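Long-range contacts in ABC transporter ATP-binding protein (Sulfolobus tokodaii, PDB 2PJZ), which probably binds and hydrolyses ATP as the nucleotide-binding subunit of a membrane transporter, possibly one for cobalt: residues I34-N39 with A196-G201; R75-L80 with S145-V150; T89-V94 with E120-K125; A162-I167 with E184-N189; I218-R223 with M233-S238. All coordinates share one frame; numbering follows the deposited sequence.

Contact 1 of 5, residues I34-N39 with A196-G201; sequences IILGPN and AYFLVG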
# COMPACT_ATOMS: atom_id res chain seq x y z
N ILE A 34 -4.22 -0.68 -5.55
CA ILE A 34 -2.78 -0.68 -5.35
C ILE A 34 -2.21 0.64 -5.85
O ILE A 34 -2.58 1.12 -6.91
CB ILE A 34 -2.11 -1.87 -6.11
CG1 ILE A 34 -2.64 -3.20 -5.57
CG2 ILE A 34 -0.56 -1.80 -5.99
CD1 ILE A 34 -2.35 -4.38 -6.50
N ILE A 35 -1.34 1.25 -5.05
CA ILE A 35 -0.72 2.47 -5.51
C ILE A 35 0.72 2.07 -5.76
O ILE A 35 1.38 1.54 -4.86
CB ILE A 35 -0.78 3.58 -4.42
CG1 ILE A 35 -2.24 4.04 -4.22
CG2 ILE A 35 0.12 4.78 -4.83
CD1 ILE A 35 -2.38 5.17 -3.14
N LEU A 36 1.17 2.30 -7.01
CA LEU A 36 2.51 1.91 -7.45
C LEU A 36 3.34 3.14 -7.57
O LEU A 36 2.91 4.12 -8.15
CB LEU A 36 2.48 1.24 -8.84
CG LEU A 36 1.73 -0.06 -8.99
CD1 LEU A 36 1.64 -0.45 -10.49
CD2 LEU A 36 2.44 -1.16 -8.14
N GLY A 37 4.52 3.13 -6.99
CA GLY A 37 5.34 4.33 -7.14
C GLY A 37 6.75 3.95 -6.80
O GLY A 37 6.94 3.07 -5.97
N PRO A 38 7.73 4.63 -7.41
CA PRO A 38 9.13 4.43 -7.04
C PRO A 38 9.40 4.74 -5.59
O PRO A 38 8.64 5.48 -4.94
CB PRO A 38 9.90 5.41 -7.96
CG PRO A 38 8.91 6.31 -8.52
CD PRO A 38 7.57 5.62 -8.50
N ASN A 39 10.49 4.17 -5.08
CA ASN A 39 10.96 4.52 -3.77
C ASN A 39 11.12 6.04 -3.77
O ASN A 39 11.51 6.64 -4.78
CB ASN A 39 12.26 3.77 -3.41
CG ASN A 39 11.99 2.40 -2.77
OD1 ASN A 39 10.92 2.18 -2.18
ND2 ASN A 39 12.96 1.49 -2.89
N ALA A 196 -5.09 -0.49 -10.05
CA ALA A 196 -3.88 0.25 -9.70
C ALA A 196 -3.89 1.74 -10.07
O ALA A 196 -4.48 2.19 -11.08
CB ALA A 196 -2.61 -0.43 -10.33
N TYR A 197 -3.17 2.51 -9.26
CA TYR A 197 -2.84 3.89 -9.55
C TYR A 197 -1.32 4.02 -9.50
O TYR A 197 -0.67 3.27 -8.80
CB TYR A 197 -3.41 4.80 -8.47
CG TYR A 197 -4.92 4.86 -8.47
CD1 TYR A 197 -5.57 5.93 -9.07
CD2 TYR A 197 -5.67 3.84 -7.88
CE1 TYR A 197 -6.97 6.01 -9.09
CE2 TYR A 197 -7.08 3.89 -7.89
CZ TYR A 197 -7.71 5.00 -8.50
OH TYR A 197 -9.08 5.10 -8.56
N PHE A 198 -0.78 4.93 -10.29
CA PHE A 198 0.64 5.30 -10.22
C PHE A 198 0.80 6.62 -9.46
O PHE A 198 0.10 7.57 -9.74
CB PHE A 198 1.17 5.53 -11.64
CG PHE A 198 1.31 4.26 -12.42
CD1 PHE A 198 2.53 3.55 -12.40
CD2 PHE A 198 0.24 3.77 -13.17
CE1 PHE A 198 2.68 2.36 -13.13
CE2 PHE A 198 0.39 2.59 -13.91
CZ PHE A 198 1.60 1.88 -13.88
N LEU A 199 1.73 6.66 -8.52
CA LEU A 199 2.12 7.95 -7.92
C LEU A 199 3.35 8.40 -8.72
O LEU A 199 4.46 7.95 -8.42
CB LEU A 199 2.45 7.78 -6.43
CG LEU A 199 2.68 9.03 -5.57
CD1 LEU A 199 1.51 10.04 -5.63
CD2 LEU A 199 2.93 8.60 -4.17
N VAL A 200 3.12 9.26 -9.72
CA VAL A 200 4.17 9.88 -10.58
C VAL A 200 3.68 11.21 -11.13
O VAL A 200 2.50 11.46 -11.16
CB VAL A 200 4.56 8.99 -11.82
CG1 VAL A 200 5.42 7.83 -11.39
CG2 VAL A 200 3.32 8.52 -12.57
N GLY A 201 4.58 12.07 -11.59
CA GLY A 201 4.17 13.36 -12.13
C GLY A 201 3.56 14.20 -11.04
O GLY A 201 2.60 14.96 -11.27

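Contact 2 of 5, residues R75-L80 with S145-V150; sequences RYSTNL and SQPEIV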
# COMPACT_ATOMS: atom_id res chain seq x y z
N ARG A 75 -12.71 -0.67 12.87
CA ARG A 75 -12.82 -1.30 11.55
C ARG A 75 -11.71 -1.01 10.56
O ARG A 75 -11.72 -1.54 9.44
CB ARG A 75 -14.18 -0.97 10.92
CG ARG A 75 -15.33 -1.46 11.86
CD ARG A 75 -16.64 -1.38 11.14
NE ARG A 75 -17.78 -1.24 12.05
CZ ARG A 75 -18.61 -2.22 12.36
NH1 ARG A 75 -18.45 -3.43 11.84
NH2 ARG A 75 -19.62 -1.97 13.19
N TYR A 76 -10.78 -0.14 10.95
CA TYR A 76 -9.60 0.17 10.11
C TYR A 76 -8.35 -0.44 10.71
O TYR A 76 -8.17 -0.40 11.94
CB TYR A 76 -9.44 1.70 10.03
CG TYR A 76 -8.21 2.12 9.23
CD1 TYR A 76 -8.26 2.19 7.85
CD2 TYR A 76 -6.99 2.38 9.87
CE1 TYR A 76 -7.13 2.54 7.10
CE2 TYR A 76 -5.85 2.76 9.13
CZ TYR A 76 -5.95 2.82 7.74
OH TYR A 76 -4.87 3.19 6.99
N SER A 77 -7.48 -0.99 9.87
CA SER A 77 -6.18 -1.50 10.28
C SER A 77 -5.09 -1.03 9.34
O SER A 77 -5.34 -0.82 8.16
CB SER A 77 -6.15 -3.05 10.21
OG SER A 77 -6.93 -3.60 11.20
N THR A 78 -3.87 -0.92 9.86
CA THR A 78 -2.68 -0.71 9.02
C THR A 78 -1.57 -1.63 9.55
O THR A 78 -1.56 -2.03 10.72
CB THR A 78 -2.22 0.80 9.00
OG1 THR A 78 -1.07 0.98 8.13
CG2 THR A 78 -1.83 1.28 10.43
N ASN A 79 -0.67 -2.00 8.65
CA ASN A 79 0.55 -2.72 9.06
C ASN A 79 1.73 -1.79 9.27
O ASN A 79 2.84 -2.27 9.48
CB ASN A 79 0.92 -3.77 8.01
CG ASN A 79 1.44 -3.15 6.71
OD1 ASN A 79 1.35 -1.94 6.48
ND2 ASN A 79 2.04 -4.00 5.86
N LEU A 80 1.49 -0.47 9.24
CA LEU A 80 2.62 0.49 9.37
C LEU A 80 3.32 0.31 10.72
O LEU A 80 2.66 0.12 11.76
CB LEU A 80 2.16 1.95 9.24
CG LEU A 80 1.86 2.44 7.82
CD1 LEU A 80 1.00 3.72 7.96
CD2 LEU A 80 3.13 2.72 7.00
N SER A 145 -7.72 -8.77 12.74
CA SER A 145 -8.93 -8.11 13.22
C SER A 145 -10.09 -8.06 12.22
O SER A 145 -11.13 -7.43 12.50
CB SER A 145 -8.62 -6.70 13.73
OG SER A 145 -8.11 -5.90 12.68
N GLN A 146 -9.92 -8.70 11.06
CA GLN A 146 -10.94 -8.68 10.02
C GLN A 146 -11.43 -7.23 9.74
O GLN A 146 -12.64 -6.92 9.81
CB GLN A 146 -12.11 -9.60 10.40
CG GLN A 146 -11.65 -11.05 10.46
CD GLN A 146 -12.78 -12.05 10.30
OE1 GLN A 146 -13.17 -12.69 11.27
NE2 GLN A 146 -13.28 -12.20 9.08
N PRO A 147 -10.49 -6.33 9.39
CA PRO A 147 -10.83 -4.94 9.14
C PRO A 147 -11.74 -4.83 7.94
O PRO A 147 -11.64 -5.64 6.98
CB PRO A 147 -9.47 -4.30 8.77
CG PRO A 147 -8.64 -5.45 8.23
CD PRO A 147 -9.06 -6.62 9.09
N GLU A 148 -12.64 -3.86 7.97
CA GLU A 148 -13.35 -3.50 6.76
C GLU A 148 -12.46 -2.70 5.80
O GLU A 148 -12.66 -2.72 4.58
CB GLU A 148 -14.59 -2.67 7.09
CG GLU A 148 -15.66 -3.42 7.89
CD GLU A 148 -16.20 -4.68 7.23
OE1 GLU A 148 -16.08 -4.86 5.98
OE2 GLU A 148 -16.77 -5.50 7.99
N ILE A 149 -11.50 -1.96 6.36
CA ILE A 149 -10.70 -1.03 5.56
C ILE A 149 -9.28 -1.20 6.03
O ILE A 149 -9.02 -1.16 7.21
CB ILE A 149 -11.15 0.46 5.81
CG1 ILE A 149 -12.67 0.60 5.57
CG2 ILE A 149 -10.33 1.44 4.90
CD1 ILE A 149 -13.23 2.09 5.80
N VAL A 150 -8.34 -1.35 5.10
CA VAL A 150 -6.93 -1.59 5.49
C VAL A 150 -5.95 -0.69 4.67
O VAL A 150 -6.16 -0.42 3.48
CB VAL A 150 -6.65 -3.15 5.40
CG1 VAL A 150 -6.63 -3.59 3.90
CG2 VAL A 150 -5.41 -3.58 6.17
O HOH W 1 -16.71 -4.93 10.78

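Contact 3 of 5, residues T89-V94 with E120-K125; sequences TVNDIV and EILRRK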
# COMPACT_ATOMS: atom_id res chain seq x y z
N THR A 89 6.89 -7.42 23.41
CA THR A 89 6.80 -8.68 22.70
C THR A 89 5.61 -8.70 21.72
O THR A 89 4.67 -7.91 21.85
CB THR A 89 6.76 -9.89 23.67
OG1 THR A 89 7.14 -11.07 22.97
CG2 THR A 89 5.38 -10.09 24.27
N VAL A 90 5.68 -9.58 20.73
CA VAL A 90 4.57 -9.79 19.79
C VAL A 90 3.31 -10.17 20.56
O VAL A 90 2.23 -9.66 20.29
CB VAL A 90 4.88 -10.90 18.76
CG1 VAL A 90 3.61 -11.29 17.98
CG2 VAL A 90 6.02 -10.47 17.84
N ASN A 91 3.45 -11.07 21.53
CA ASN A 91 2.30 -11.51 22.32
C ASN A 91 1.63 -10.32 23.02
O ASN A 91 0.41 -10.22 23.07
CB ASN A 91 2.73 -12.62 23.30
CG ASN A 91 1.58 -13.25 24.01
OD1 ASN A 91 0.52 -13.51 23.44
ND2 ASN A 91 1.79 -13.53 25.29
N ASP A 92 2.44 -9.39 23.52
CA ASP A 92 1.93 -8.19 24.16
C ASP A 92 1.13 -7.37 23.16
O ASP A 92 0.07 -6.84 23.48
CB ASP A 92 3.07 -7.33 24.68
CG ASP A 92 3.64 -7.84 25.99
OD1 ASP A 92 3.01 -8.69 26.63
OD2 ASP A 92 4.74 -7.37 26.35
N ILE A 93 1.64 -7.28 21.94
CA ILE A 93 0.94 -6.53 20.87
C ILE A 93 -0.36 -7.20 20.52
O ILE A 93 -1.38 -6.52 20.33
CB ILE A 93 1.82 -6.36 19.61
CG1 ILE A 93 3.13 -5.66 19.98
CG2 ILE A 93 1.04 -5.60 18.50
CD1 ILE A 93 4.16 -5.66 18.90
N VAL A 94 -0.34 -8.53 20.43
CA VAL A 94 -1.57 -9.29 20.19
C VAL A 94 -2.65 -8.94 21.21
O VAL A 94 -3.80 -8.66 20.83
CB VAL A 94 -1.33 -10.80 20.11
CG1 VAL A 94 -2.64 -11.56 20.05
CG2 VAL A 94 -0.47 -11.11 18.88
N GLU A 120 7.33 -19.60 18.99
CA GLU A 120 8.25 -18.80 19.79
C GLU A 120 8.29 -17.34 19.38
O GLU A 120 8.73 -16.49 20.15
CB GLU A 120 9.66 -19.40 19.74
CG GLU A 120 10.35 -19.34 18.37
CD GLU A 120 9.95 -20.48 17.45
OE1 GLU A 120 8.90 -21.12 17.68
OE2 GLU A 120 10.70 -20.75 16.48
N ILE A 121 7.85 -17.05 18.15
CA ILE A 121 7.84 -15.67 17.64
C ILE A 121 6.98 -14.76 18.52
O ILE A 121 7.27 -13.58 18.64
CB ILE A 121 7.44 -15.62 16.13
CG1 ILE A 121 7.94 -14.33 15.46
CG2 ILE A 121 5.94 -15.81 15.94
CD1 ILE A 121 7.84 -14.36 13.95
N LEU A 122 5.96 -15.34 19.17
CA LEU A 122 5.09 -14.60 20.11
C LEU A 122 5.88 -14.01 21.25
O LEU A 122 5.63 -12.88 21.69
CB LEU A 122 4.03 -15.53 20.73
CG LEU A 122 2.74 -15.86 19.99
CD1 LEU A 122 3.01 -16.81 18.83
CD2 LEU A 122 1.74 -16.49 20.94
N ARG A 123 6.84 -14.79 21.74
CA ARG A 123 7.63 -14.45 22.90
C ARG A 123 8.71 -13.43 22.57
O ARG A 123 9.28 -12.83 23.47
CB ARG A 123 8.24 -15.73 23.49
CG ARG A 123 7.18 -16.80 23.79
CD ARG A 123 7.68 -17.86 24.75
NE ARG A 123 6.57 -18.50 25.46
CZ ARG A 123 6.69 -19.42 26.42
NH1 ARG A 123 7.89 -19.83 26.82
NH2 ARG A 123 5.60 -19.93 26.99
N ARG A 124 8.96 -13.23 21.28
CA ARG A 124 9.99 -12.30 20.82
C ARG A 124 9.53 -10.84 20.82
O ARG A 124 8.35 -10.55 20.58
CB ARG A 124 10.47 -12.71 19.43
CG ARG A 124 11.02 -14.13 19.37
CD ARG A 124 11.73 -14.42 18.06
NE ARG A 124 12.99 -13.69 17.96
CZ ARG A 124 13.68 -13.52 16.83
NH1 ARG A 124 13.24 -14.02 15.67
NH2 ARG A 124 14.81 -12.84 16.86
N LYS A 125 10.45 -9.94 21.10
CA LYS A 125 10.18 -8.51 20.98
C LYS A 125 10.13 -8.13 19.51
O LYS A 125 10.92 -8.64 18.71
CB LYS A 125 11.22 -7.68 21.74
CG LYS A 125 11.57 -8.21 23.14
CD LYS A 125 11.58 -7.11 24.19
CE LYS A 125 12.32 -7.54 25.47
NZ LYS A 125 13.82 -7.65 25.31

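Contact 4 of 5, residues A162-I167 with E184-N189; sequences ARRHVI and ELDMLN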
# COMPACT_ATOMS: atom_id res chain seq x y z
N ALA A 162 7.78 -17.92 -1.14
CA ALA A 162 6.75 -18.79 -0.57
C ALA A 162 5.85 -18.04 0.41
O ALA A 162 4.62 -18.15 0.34
CB ALA A 162 7.39 -20.03 0.11
N ARG A 163 6.46 -17.27 1.31
CA ARG A 163 5.70 -16.50 2.29
C ARG A 163 4.95 -15.32 1.66
O ARG A 163 3.92 -14.91 2.18
CB ARG A 163 6.58 -16.06 3.45
CG ARG A 163 6.95 -17.23 4.33
CD ARG A 163 7.98 -16.89 5.37
NE ARG A 163 8.49 -18.12 5.95
CZ ARG A 163 9.19 -18.19 7.07
NH1 ARG A 163 9.48 -17.09 7.75
NH2 ARG A 163 9.62 -19.37 7.51
N ARG A 164 5.45 -14.81 0.55
CA ARG A 164 4.72 -13.81 -0.22
C ARG A 164 3.37 -14.35 -0.70
O ARG A 164 2.35 -13.65 -0.67
CB ARG A 164 5.52 -13.32 -1.41
CG ARG A 164 6.60 -12.32 -1.07
CD ARG A 164 7.42 -12.02 -2.29
NE ARG A 164 8.16 -10.77 -2.13
CZ ARG A 164 8.68 -10.06 -3.13
NH1 ARG A 164 8.57 -10.47 -4.39
NH2 ARG A 164 9.33 -8.94 -2.86
N HIS A 165 3.40 -15.60 -1.17
CA HIS A 165 2.19 -16.27 -1.61
C HIS A 165 1.22 -16.56 -0.50
O HIS A 165 0.00 -16.42 -0.69
CB HIS A 165 2.57 -17.55 -2.37
CG HIS A 165 2.91 -17.28 -3.80
ND1 HIS A 165 4.10 -16.69 -4.17
CD2 HIS A 165 2.19 -17.43 -4.93
CE1 HIS A 165 4.11 -16.53 -5.48
NE2 HIS A 165 2.96 -16.95 -5.97
N VAL A 166 1.73 -16.95 0.66
CA VAL A 166 0.90 -17.18 1.84
C VAL A 166 0.22 -15.87 2.30
O VAL A 166 -1.01 -15.83 2.48
CB VAL A 166 1.69 -17.87 2.97
CG1 VAL A 166 0.86 -17.94 4.24
CG2 VAL A 166 2.08 -19.30 2.55
N ILE A 167 1.00 -14.80 2.45
CA ILE A 167 0.44 -13.54 2.93
C ILE A 167 -0.52 -12.91 1.90
O ILE A 167 -1.49 -12.28 2.27
CB ILE A 167 1.55 -12.54 3.41
CG1 ILE A 167 0.97 -11.48 4.36
CG2 ILE A 167 2.26 -11.89 2.21
CD1 ILE A 167 0.44 -12.01 5.65
N GLU A 184 7.27 -2.73 -5.82
CA GLU A 184 7.63 -4.04 -6.37
C GLU A 184 6.68 -4.56 -7.45
O GLU A 184 5.51 -4.80 -7.19
CB GLU A 184 7.73 -5.07 -5.24
CG GLU A 184 8.56 -4.56 -4.11
CD GLU A 184 8.93 -5.63 -3.15
OE1 GLU A 184 8.03 -6.17 -2.49
OE2 GLU A 184 10.15 -5.92 -3.05
N LEU A 185 7.19 -4.74 -8.64
CA LEU A 185 6.34 -5.08 -9.78
C LEU A 185 6.15 -6.59 -9.91
O LEU A 185 5.20 -7.04 -10.54
CB LEU A 185 6.95 -4.51 -11.06
CG LEU A 185 7.13 -2.99 -11.16
CD1 LEU A 185 7.98 -2.67 -12.35
CD2 LEU A 185 5.79 -2.24 -11.24
N ASP A 186 7.05 -7.37 -9.29
CA ASP A 186 7.01 -8.83 -9.39
C ASP A 186 5.83 -9.47 -8.65
O ASP A 186 5.58 -10.67 -8.76
CB ASP A 186 8.37 -9.43 -8.96
CG ASP A 186 8.70 -9.22 -7.47
OD1 ASP A 186 7.90 -8.59 -6.73
OD2 ASP A 186 9.77 -9.70 -7.01
N MET A 187 5.09 -8.65 -7.89
CA MET A 187 3.97 -9.16 -7.15
C MET A 187 2.61 -8.95 -7.82
O MET A 187 1.61 -9.54 -7.40
CB MET A 187 3.96 -8.56 -5.74
CG MET A 187 3.53 -9.62 -4.75
SD MET A 187 4.97 -10.66 -4.54
CE MET A 187 4.29 -12.31 -4.76
N LEU A 188 2.59 -8.14 -8.87
CA LEU A 188 1.33 -7.75 -9.51
C LEU A 188 0.55 -8.91 -10.14
O LEU A 188 -0.67 -8.82 -10.28
CB LEU A 188 1.55 -6.65 -10.53
CG LEU A 188 2.00 -5.28 -9.99
CD1 LEU A 188 2.31 -4.34 -11.14
CD2 LEU A 188 0.94 -4.67 -9.04
N ASN A 189 1.26 -9.99 -10.51
CA ASN A 189 0.65 -11.14 -11.18
C ASN A 189 -0.32 -11.86 -10.27
O ASN A 189 -1.11 -12.68 -10.72
CB ASN A 189 1.73 -12.12 -11.63
CG ASN A 189 2.44 -12.75 -10.46
OD1 ASN A 189 3.48 -12.25 -10.00
ND2 ASN A 189 1.86 -13.81 -9.92

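Contact 5 of 5, residues I218-R223 with M233-S238; sequences IVEGER and MDKKVS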
# COMPACT_ATOMS: atom_id res chain seq x y z
N ILE A 218 4.46 -0.03 -22.53
CA ILE A 218 4.57 1.36 -22.13
C ILE A 218 5.38 2.16 -23.16
O ILE A 218 6.47 1.74 -23.54
CB ILE A 218 5.12 1.47 -20.68
CG1 ILE A 218 4.89 2.87 -20.12
CG2 ILE A 218 6.58 1.01 -20.59
CD1 ILE A 218 4.74 2.89 -18.61
N VAL A 219 4.82 3.27 -23.62
CA VAL A 219 5.47 4.09 -24.66
C VAL A 219 5.43 5.58 -24.39
O VAL A 219 4.49 6.08 -23.78
CB VAL A 219 4.87 3.81 -26.07
CG1 VAL A 219 4.87 2.32 -26.38
CG2 VAL A 219 3.46 4.38 -26.20
N GLU A 220 6.45 6.30 -24.87
CA GLU A 220 6.45 7.76 -24.86
C GLU A 220 5.34 8.27 -25.75
O GLU A 220 5.03 7.65 -26.76
CB GLU A 220 7.81 8.28 -25.35
CG GLU A 220 8.11 9.70 -24.93
CD GLU A 220 9.45 10.20 -25.48
OE1 GLU A 220 10.27 9.37 -25.95
OE2 GLU A 220 9.68 11.43 -25.44
N GLY A 221 4.75 9.40 -25.37
CA GLY A 221 3.70 10.06 -26.14
C GLY A 221 2.29 9.70 -25.71
O GLY A 221 2.07 8.70 -25.03
N GLU A 222 1.33 10.52 -26.12
CA GLU A 222 -0.10 10.23 -25.93
C GLU A 222 -0.71 9.42 -27.08
O GLU A 222 -0.96 9.97 -28.15
CB GLU A 222 -0.89 11.53 -25.72
CG GLU A 222 -2.40 11.31 -25.64
CD GLU A 222 -3.15 12.42 -24.93
OE1 GLU A 222 -2.72 13.60 -24.99
OE2 GLU A 222 -4.19 12.11 -24.30
N ARG A 223 -0.96 8.13 -26.85
CA ARG A 223 -1.55 7.23 -27.85
C ARG A 223 -3.06 7.19 -27.75
O ARG A 223 -3.61 7.29 -26.65
CB ARG A 223 -1.00 5.81 -27.71
CG ARG A 223 0.49 5.69 -27.87
CD ARG A 223 0.92 5.75 -29.33
NE ARG A 223 2.30 6.24 -29.44
CZ ARG A 223 3.37 5.46 -29.61
NH1 ARG A 223 3.24 4.14 -29.71
NH2 ARG A 223 4.58 6.01 -29.67
N MET A 233 6.93 15.04 -15.78
CA MET A 233 7.57 16.37 -16.02
C MET A 233 6.71 17.19 -16.98
O MET A 233 5.76 17.85 -16.53
CB MET A 233 9.11 16.35 -16.31
CG MET A 233 9.73 14.93 -16.28
SD MET A 233 11.33 14.47 -15.40
N ASP A 234 6.94 17.08 -18.28
CA ASP A 234 6.01 17.68 -19.23
C ASP A 234 5.41 16.67 -20.20
O ASP A 234 4.30 16.88 -20.71
CB ASP A 234 6.67 18.84 -19.97
CG ASP A 234 6.45 20.16 -19.27
OD1 ASP A 234 5.52 20.24 -18.42
OD2 ASP A 234 7.21 21.12 -19.56
N LYS A 235 6.12 15.57 -20.42
CA LYS A 235 5.77 14.57 -21.40
C LYS A 235 4.56 13.71 -21.02
O LYS A 235 3.96 13.84 -19.94
CB LYS A 235 6.98 13.67 -21.67
CG LYS A 235 8.32 14.41 -21.80
CD LYS A 235 9.46 13.43 -22.05
CE LYS A 235 9.89 13.42 -23.51
NZ LYS A 235 11.25 12.79 -23.68
N LYS A 236 4.19 12.84 -21.95
CA LYS A 236 3.10 11.91 -21.73
C LYS A 236 3.66 10.54 -21.99
O LYS A 236 4.50 10.36 -22.87
CB LYS A 236 1.92 12.21 -22.66
CG LYS A 236 1.28 13.58 -22.42
CD LYS A 236 -0.18 13.57 -22.81
CE LYS A 236 -0.82 14.93 -22.59
NZ LYS A 236 -1.32 15.09 -21.21
N VAL A 237 3.24 9.59 -21.17
CA VAL A 237 3.65 8.21 -21.29
C VAL A 237 2.38 7.38 -21.35
O VAL A 237 1.55 7.44 -20.45
CB VAL A 237 4.53 7.75 -20.09
CG1 VAL A 237 4.75 6.28 -20.13
CG2 VAL A 237 5.88 8.46 -20.10
N SER A 238 2.21 6.62 -22.43
CA SER A 238 1.00 5.85 -22.61
C SER A 238 1.19 4.40 -22.28
O SER A 238 2.18 3.77 -22.69
CB SER A 238 0.46 5.99 -24.04
OG SER A 238 0.01 7.31 -24.27

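Contact 1 of 5, residues I34-N39 with A196-G201
Two neighbouring parallel strands meet here in the buried heart of the mixed sheet, Ile34 to Leu36 running beside Ala196 to Phe198 in step. Three backbone hydrogen bonds stitch them. Ile34 O accepts from Tyr197 N at 2.8 Å, Leu36 N donates to Tyr197 O at 2.7 Å, and the last rung runs from Leu199 N to Leu36 O at 2.8 Å. This is the core of a P-loop NTPase domain: strand 32-36 leads into what is probably the Walker A loop, beginning at Gly37, and Lys43, at the start of the helix that follows, donates to Gly37 O. On one face Leu36 and Phe198 lie side by side, pointing the same way. With CG anti to its carbonyl carbon (chi1 -64°), Leu36 brings CD1 within 4.0 Å of Phe198 CE1 and 4.3 Å of Ala196 CB, and Leu213 of helix 210-214 packs on both larger side chains. The other face carries Ile35, whose CG2 branch approaches Leu199 CB at 4.1 Å beside Leu204 of the next strand. Beyond the paired strands, Pro38 CD rests 4.2 Å from Val200 CG1, while the side chain of Leu199 comes about 5 Å from a bound sulfate, probably from the crystallisation liquor.

Contact 2 of 5, residues R75-L80 with S145-V150
The Walker B strand of the ABC ATPase core, which starts at Ile149, is flanked here by an edge strand of the mixed sheet, 76-78, with Tyr76 beside Ile149 and Ser77 beside Val150 in parallel pairing. Arg75 O accepts from Ile149 N at 3.1 Å and, weakly, from Glu148 N; Ser77 N returns a bond to Ile149 O at 3.1 Å. CG of Tyr76 stands anti to its backbone N (chi1 177°), which sets the ring edge against Ile149, with Tyr76 CD1 3.7 Å from Ile149 CG2. The Tyr76 hydroxyl bonds to Ser51 OG. A leucine in place of Tyr76 would probably leave Ser51 without that hydroxyl partner and reduce the flat edge contact with Ile149. Behind the strand, Ser77 OG bonds to Ala142 O at the end of helix 131-144 and touches Pro147 CB at 3.6 Å. On the exposed side, Arg75 and Glu148 run side by side, Arg75 CD meeting Glu148 CG at 4.0 Å; a water accepts from Arg75 NH1 and donates to Glu148 OE2, 2.8 Å from that oxygen.

Contact 3 of 5, residues T89-V94 with E120-K125
Thr89 has its hydroxyl anti to the backbone N (chi1 -160°), and in the conformer described this swings OG1 in among the carbonyl oxygens of Leu122, Arg123 and Arg124, though a second conformer makes the grip doubtful. The backbone bonds are firmer. Val90 N donates to Arg124 O at 2.8 Å, while Asn91 N reaches a lone pair of Leu122 O in the carbonyl plane, also at 2.8 Å. Thr89 sits at the N-cap position of helix 90-100 but makes no capping bond with its own side chain; carbonyls of the 120-125 loop instead receive two amides of the first turn. This is the helical subdomain of an ABC ATPase, and the loop leads on towards helix 131-144. Val90 CG2 lies 3.4 Å from Ile121 O, so the valine branch presses on the same loop backbone that takes the amides. Asn91, its CG anti to the backbone N, crosses Leu122 obliquely, CB to CB 4.1 Å; its OD1 accepts from Arg105 NH1 on helix 105-114. Leu112 of that same helix packs against both Ile121 and Leu122.

Contact 4 of 5, residues A162-I167 with E184-N189
Arg164 NH1 donates to Asp186 OD2 at 3.0 Å with an N-H...O angle of 153°, and a second, weak bond goes to Asp186 OD1. Its other terminal nitrogen, NH2, forms a salt bridge to Glu184 OE1 at 3.1 Å, making a three-residue network. In the ABC ATPase domain this joins the start of helix 161-173, which follows the D-loop region, to the loop after strand 177-182, just past what is probably the switch histidine of the H-loop. The carboxylates do not lie flat against the guanidinium: the plane of Asp186 is turned 87° from it and that of Glu184 79°. OD2 of Asp186 lies in the guanidinium plane, yet NH1 approaches that oxygen from above the carboxylate plane. Arg164 reaches across because its chain is extended from CG to NE. The third nitrogen is tied back as well, NE donating to Phe156 O, so the rotation of the group is held from both sides of CZ. Under the charged end, Met187 lies slantwise against the arginine stem. Bends at chi2 and chi3 set its sulfur SD 3.6 Å from Arg164 CD and its methyl CE 3.7 Å from Arg164 CB. Further along the helix, the ND1 of His165 bonds to the Ala161 carbonyl, and the same ring brings CE1 within 4.3 Å of Met187 CE.

Contact 5 of 5, residues I218-R223 with M233-S238
Ser238 carries its hydroxyl anti to the carbonyl carbon (chi1 -68°), which places OG among the backbone atoms just past the end of strand 216-220. It donates to a lone pair of Gly221 O at 2.6 Å and accepts from Arg223 N at 2.9 Å. With an alanine in its place, the Arg223 amide and Gly221 carbonyl would probably lose their shared partner, and residues 221-223 might move more freely. The strands pair antiparallel within the small C-terminal sheet: Val219 and Ser238 exchange two backbone bonds, and Gly221 N donates to Lys236 O at 2.7 Å. Ile218, its CG1 anti to the backbone N, presses that carbon against Val237 CG1 at 3.4 Å, tighter than usual van der Waals contact. Arg223 lays a guanidinium face over Val219 CG2. Glu222 runs alongside Lys236, with Glu222 CB 3.6 Å from Lys236 CD, but the lysine forms its salt bridge with Asp231.

In the fold
Contacts 1 and 2 are the buried ones and belong to one mixed sheet, about 21 Å apart between centres on opposite sides of the chain's centre. Both rely on parallel backbone pairing, contact 1 with apolar faces and contact 2 with polar groups at its exposed end. Contact 4 lies on the surface and is held by charge, yet it touches contact 1 where Leu188 packs on Leu36 and Ile34. Contact 3, partly buried in the helical subdomain, is nested in the loop that contact 2 closes and works through carbonyls receiving helix amides. Contact 5 belongs to the separate C-terminal antiparallel sheet, close to contact 1 (nearest atoms about 5 Å) but about 49 Å from contact 3 between centres.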